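Local coordinates for FBP protein (PDB 5OEZ) that probably hydrolyses fructose 1,6-bisphosphate to fructose 6-phosphate and phosphate with the help of magnesium, as a homotetrameric class 1 fructose-1,6-bisphosphatase of gluconeogenesis, at residues V130-P142 with M159-Y173. Numbering follows the deposited sequence.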
loop_
_atom_site.group_PDB
_atom_site.type_symbol
_atom_site.label_atom_id
_atom_site.label_comp_id
_atom_site.label_asym_id
_atom_site.label_seq_id
_atom_site.Cartn_x
_atom_site.Cartn_y
_atom_site.Cartn_z
ATOM N N VAL C 130 -6.887 16.419 -10.026
ATOM C CA VAL C 130 -5.747 17.347 -10.051
ATOM C C VAL C 130 -5.247 17.597 -8.618
ATOM O O VAL C 130 -5.965 17.367 -7.639
ATOM C CB VAL C 130 -5.949 18.615 -10.918
ATOM C CG1 VAL C 130 -6.719 19.728 -10.226
ATOM C CG2 VAL C 130 -4.601 19.156 -11.393
ATOM N N SER C 131 -3.973 17.954 -8.520
ATOM C CA SER C 131 -3.309 18.323 -7.278
ATOM C C SER C 131 -4.209 19.066 -6.297
ATOM O O SER C 131 -4.941 19.980 -6.690
ATOM C CB SER C 131 -2.155 19.286 -7.600
ATOM O OG SER C 131 -1.020 18.653 -8.180
ATOM N N VAL C 132 -4.136 18.679 -5.023
ATOM C CA VAL C 132 -4.604 19.512 -3.924
ATOM C C VAL C 132 -3.473 19.625 -2.903
ATOM O O VAL C 132 -2.432 19.012 -3.086
ATOM C CB VAL C 132 -5.903 18.978 -3.302
ATOM C CG1 VAL C 132 -7.014 19.024 -4.325
ATOM C CG2 VAL C 132 -5.743 17.560 -2.786
ATOM N N GLY C 133 -3.681 20.396 -1.836
ATOM C CA GLY C 133 -2.608 20.684 -0.878
ATOM C C GLY C 133 -3.062 21.163 0.492
ATOM O O GLY C 133 -4.237 21.410 0.696
ATOM N N SER C 134 -2.127 21.190 1.436
ATOM C CA SER C 134 -2.329 21.710 2.796
ATOM C C SER C 134 -1.205 22.674 3.050
ATOM O O SER C 134 -0.104 22.443 2.584
ATOM C CB SER C 134 -2.254 20.601 3.868
ATOM O OG SER C 134 -3.180 19.545 3.649
ATOM N N ILE C 135 -1.463 23.718 3.838
ATOM C CA ILE C 135 -0.472 24.756 4.141
ATOM C C ILE C 135 -0.522 25.110 5.624
ATOM O O ILE C 135 -1.607 25.149 6.205
ATOM C CB ILE C 135 -0.749 26.056 3.355
ATOM C CG1 ILE C 135 -1.012 25.755 1.879
ATOM C CG2 ILE C 135 0.422 27.032 3.490
ATOM C CD1 ILE C 135 -1.598 26.922 1.105
ATOM N N TRP C 136 0.633 25.381 6.231
ATOM C CA TRP C 136 0.658 25.818 7.620
ATOM C C TRP C 136 1.812 26.775 7.892
ATOM O O TRP C 136 2.834 26.713 7.232
ATOM C CB TRP C 136 0.719 24.615 8.592
ATOM C CG TRP C 136 1.929 23.829 8.398
ATOM C CD1 TRP C 136 3.132 24.021 9.002
ATOM C CD2 TRP C 136 2.094 22.727 7.498
ATOM N NE1 TRP C 136 4.026 23.084 8.548
ATOM C CE2 TRP C 136 3.421 22.292 7.614
ATOM C CE3 TRP C 136 1.242 22.065 6.614
ATOM C CZ2 TRP C 136 3.921 21.245 6.874
ATOM C CZ3 TRP C 136 1.743 21.011 5.882
ATOM C CH2 TRP C 136 3.064 20.612 6.015
ATOM N N GLY C 137 1.610 27.652 8.867
ATOM C CA GLY C 137 2.630 28.574 9.342
ATOM C C GLY C 137 2.593 28.546 10.849
ATOM O O GLY C 137 1.517 28.487 11.448
ATOM N N VAL C 138 3.770 28.625 11.455
ATOM C CA VAL C 138 3.932 28.489 12.899
ATOM C C VAL C 138 4.649 29.718 13.489
ATOM O O VAL C 138 5.678 30.157 12.978
ATOM C CB VAL C 138 4.765 27.228 13.230
ATOM C CG1 VAL C 138 4.852 26.989 14.747
ATOM C CG2 VAL C 138 4.210 25.988 12.540
ATOM N N TRP C 139 4.077 30.270 14.552
ATOM C CA TRP C 139 4.649 31.392 15.294
ATOM C C TRP C 139 4.859 30.902 16.725
ATOM O O TRP C 139 4.300 29.866 17.120
ATOM C CB TRP C 139 3.688 32.577 15.316
ATOM C CG TRP C 139 3.682 33.432 14.102
ATOM C CD1 TRP C 139 4.298 34.638 13.950
ATOM C CD2 TRP C 139 2.972 33.194 12.889
ATOM N NE1 TRP C 139 4.033 35.161 12.713
ATOM C CE2 TRP C 139 3.211 34.298 12.040
ATOM C CE3 TRP C 139 2.152 32.159 12.433
ATOM C CZ2 TRP C 139 2.672 34.394 10.759
ATOM C CZ3 TRP C 139 1.603 32.258 11.147
ATOM C CH2 TRP C 139 1.880 33.358 10.325
ATOM N N ARG C 140 5.618 31.674 17.496
ATOM C CA ARG C 140 5.858 31.376 18.907
ATOM C C ARG C 140 5.233 32.461 19.801
ATOM O O ARG C 140 5.118 33.616 19.400
ATOM C CB ARG C 140 7.363 31.229 19.143
ATOM C CG ARG C 140 7.725 30.819 20.551
ATOM C CD ARG C 140 9.224 30.728 20.719
ATOM N NE ARG C 140 9.684 29.488 20.114
ATOM C CZ ARG C 140 9.766 28.311 20.731
ATOM N NH1 ARG C 140 9.438 28.171 22.016
ATOM N NH2 ARG C 140 10.195 27.252 20.053
ATOM N N LEU C 141 4.781 32.086 20.997
ATOM C CA LEU C 141 4.352 33.087 21.979
ATOM C C LEU C 141 5.477 34.092 22.159
ATOM O O LEU C 141 6.607 33.679 22.444
ATOM C CB LEU C 141 4.085 32.463 23.350
ATOM C CG LEU C 141 2.734 31.864 23.697
ATOM C CD1 LEU C 141 2.771 31.348 25.134
ATOM C CD2 LEU C 141 1.645 32.897 23.522
ATOM N N PRO C 142 5.189 35.399 21.991
ATOM C CA PRO C 142 6.175 36.379 22.461
ATOM C C PRO C 142 6.527 36.172 23.938
ATOM O O PRO C 142 5.751 35.569 24.683
ATOM C CB PRO C 142 5.468 37.720 22.246
ATOM C CG PRO C 142 4.564 37.460 21.089
ATOM C CD PRO C 142 4.068 36.053 21.293
ATOM N N MET C 159 -0.016 41.803 17.290
ATOM C CA MET C 159 1.380 42.185 17.545
ATOM C C MET C 159 2.405 41.497 16.621
ATOM O O MET C 159 3.563 41.906 16.603
ATOM C CB MET C 159 1.746 41.895 19.008
ATOM C CG MET C 159 0.930 42.680 20.030
ATOM S SD MET C 159 1.660 42.655 21.689
ATOM C CE MET C 159 1.978 40.909 21.896
ATOM N N LEU C 160 1.991 40.483 15.860
ATOM C CA LEU C 160 2.922 39.670 15.062
ATOM C C LEU C 160 2.999 40.071 13.594
ATOM O O LEU C 160 2.105 40.747 13.074
ATOM C CB LEU C 160 2.538 38.191 15.170
ATOM C CG LEU C 160 2.609 37.605 16.589
ATOM C CD1 LEU C 160 2.024 36.204 16.605
ATOM C CD2 LEU C 160 4.034 37.604 17.135
ATOM N N LYS C 161 4.089 39.671 12.946
ATOM C CA LYS C 161 4.249 39.789 11.488
ATOM C C LYS C 161 4.796 38.482 10.937
ATOM O O LYS C 161 5.296 37.640 11.689
ATOM C CB LYS C 161 5.215 40.916 11.114
ATOM C CG LYS C 161 4.708 42.330 11.366
ATOM C CD LYS C 161 5.630 43.351 10.694
ATOM C CE LYS C 161 5.077 44.798 10.709
ATOM N NZ LYS C 161 6.027 45.916 10.988
ATOM N N GLY C 162 4.723 38.329 9.618
ATOM C CA GLY C 162 5.322 37.192 8.937
ATOM C C GLY C 162 6.809 37.011 9.211
ATOM O O GLY C 162 7.303 35.889 9.212
ATOM N N THR C 163 7.514 38.114 9.468
ATOM C CA THR C 163 8.945 38.086 9.770
ATOM C C THR C 163 9.276 37.425 11.115
ATOM O O THR C 163 10.423 37.055 11.326
ATOM C CB THR C 163 9.570 39.510 9.725
ATOM O OG1 THR C 163 8.779 40.405 10.511
ATOM C CG2 THR C 163 9.625 40.031 8.291
ATOM N N ASP C 164 8.284 37.287 12.003
ATOM C CA ASP C 164 8.408 36.573 13.297
ATOM C C ASP C 164 8.086 35.065 13.214
ATOM O O ASP C 164 8.182 34.346 14.212
ATOM C CB ASP C 164 7.438 37.187 14.318
ATOM C CG ASP C 164 7.696 38.667 14.563
ATOM O OD1 ASP C 164 8.835 38.991 14.959
ATOM O OD2 ASP C 164 6.762 39.491 14.376
ATOM N N MET C 165 7.664 34.606 12.040
ATOM C CA MET C 165 7.242 33.228 11.839
ATOM C C MET C 165 8.464 32.311 11.996
ATOM O O MET C 165 9.481 32.519 11.354
ATOM C CB MET C 165 6.599 33.085 10.443
ATOM C CG MET C 165 5.651 31.913 10.243
ATOM S SD MET C 165 5.076 31.687 8.528
ATOM C CE MET C 165 4.919 33.380 7.981
ATOM N N VAL C 166 8.354 31.305 12.855
ATOM C CA VAL C 166 9.472 30.371 13.075
ATOM C C VAL C 166 9.496 29.171 12.114
ATOM O O VAL C 166 10.559 28.614 11.884
ATOM C CB VAL C 166 9.570 29.852 14.513
ATOM C CG1 VAL C 166 9.599 31.012 15.492
ATOM C CG2 VAL C 166 8.440 28.893 14.809
ATOM N N SER C 167 8.352 28.798 11.532
ATOM C CA SER C 167 8.330 27.692 10.576
ATOM C C SER C 167 7.127 27.742 9.658
ATOM O O SER C 167 6.113 28.353 9.965
ATOM C CB SER C 167 8.359 26.358 11.329
ATOM O OG SER C 167 8.351 25.271 10.433
ATOM N N ALA C 168 7.283 27.148 8.491
ATOM C CA ALA C 168 6.208 27.053 7.519
ATOM C C ALA C 168 6.393 25.823 6.651
ATOM O O ALA C 168 7.510 25.390 6.429
ATOM C CB ALA C 168 6.177 28.300 6.637
ATOM N N GLY C 169 5.305 25.304 6.105
ATOM C CA GLY C 169 5.412 24.228 5.144
ATOM C C GLY C 169 4.142 24.000 4.366
ATOM O O GLY C 169 3.103 24.585 4.677
ATOM N N TYR C 170 4.216 23.108 3.377
ATOM C CA TYR C 170 3.024 22.615 2.710
ATOM C C TYR C 170 3.157 21.143 2.332
ATOM O O TYR C 170 4.242 20.589 2.338
ATOM C CB TYR C 170 2.687 23.467 1.490
ATOM C CG TYR C 170 3.699 23.417 0.380
ATOM C CD1 TYR C 170 3.754 22.335 -0.510
ATOM C CD2 TYR C 170 4.600 24.445 0.209
ATOM C CE1 TYR C 170 4.698 22.300 -1.528
ATOM C CE2 TYR C 170 5.553 24.412 -0.792
ATOM C CZ TYR C 170 5.598 23.338 -1.656
ATOM O OH TYR C 170 6.536 23.290 -2.653
ATOM N N ALA C 171 2.016 20.523 2.058
ATOM C CA ALA C 171 1.951 19.196 1.482
ATOM C C ALA C 171 1.236 19.265 0.123
ATOM O O ALA C 171 0.253 19.984 -0.022
ATOM C CB ALA C 171 1.224 18.252 2.423
ATOM N N VAL C 172 1.745 18.523 -0.861
ATOM C CA VAL C 172 1.109 18.392 -2.169
ATOM C C VAL C 172 0.669 16.952 -2.326
ATOM O O VAL C 172 1.490 16.051 -2.229
ATOM C CB VAL C 172 2.076 18.653 -3.325
ATOM C CG1 VAL C 172 1.301 18.980 -4.596
ATOM C CG2 VAL C 172 3.026 19.757 -2.989
ATOM N N TYR C 173 -0.614 16.748 -2.578
ATOM C CA TYR C 173 -1.181 15.432 -2.804
ATOM C C TYR C 173 -1.381 15.261 -4.307
ATOM O O TYR C 173 -2.362 15.725 -4.873
ATOM C CB TYR C 173 -2.513 15.295 -2.059
ATOM C CG TYR C 173 -2.465 15.690 -0.596
ATOM C CD1 TYR C 173 -2.022 14.791 0.384
ATOM C CD2 TYR C 173 -2.866 16.969 -0.181
ATOM C CE1 TYR C 173 -1.966 15.166 1.722
ATOM C CE2 TYR C 173 -2.811 17.346 1.157
ATOM C CZ TYR C 173 -2.364 16.443 2.110
ATOM O OH TYR C 173 -2.335 16.799 3.442
#
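Antiparallel strands 132-140 and 167-173 are neighbours in the large mixed sheet of the fructose-1,6-bisphosphatase N-terminal domain, paired from Val132–Tyr173 to Val138–Ser167. Strand 113-121, whose end supplies manganese ligands in metal-bound structures of this enzyme, flanks the first of them; helix 27-47 covers the face bearing Val132, Trp136 and Tyr173, where its Phe28, an AMP-binding residue in the AMP-bound form, touches Ser167, and helix 252-262 the face of Ile135 and Tyr170. On the first face the Trp136 indole lies flat over the neighbouring backbone, with Gly169 O 3.5 Å above the ring plane. The chi1 of Trp136, 62°, sets CG between backbone N and carbonyl carbon and swings the indole over the partner strand at Gly169, which, lacking a side chain, lets CA pack against the five-membered ring. Toward the start of strand 132-140, Tyr173 OH donates to Ser134 OG (2.9 Å), which also bonds Pro119 O; this small hydroxyl thus satisfies a buried phenol and ties in the adjacent strand. At the other end of the ladder is a classic beta bulge, in which Val166 and Ser167 stand opposite the single Val138: Val138 O takes a bond from Val166 N (2.9 Å) and a weak one from Ser167 N. Beyond it, unbranched Met165 lays CG over the centre of the Trp139 six-membered ring, adding a Met-aromatic contact through SD. Lys161 O receives Asp164 N on one face of its carbonyl plane and, on the other, Trp139 NE1 at 3.0 Å, nearly straight (173°).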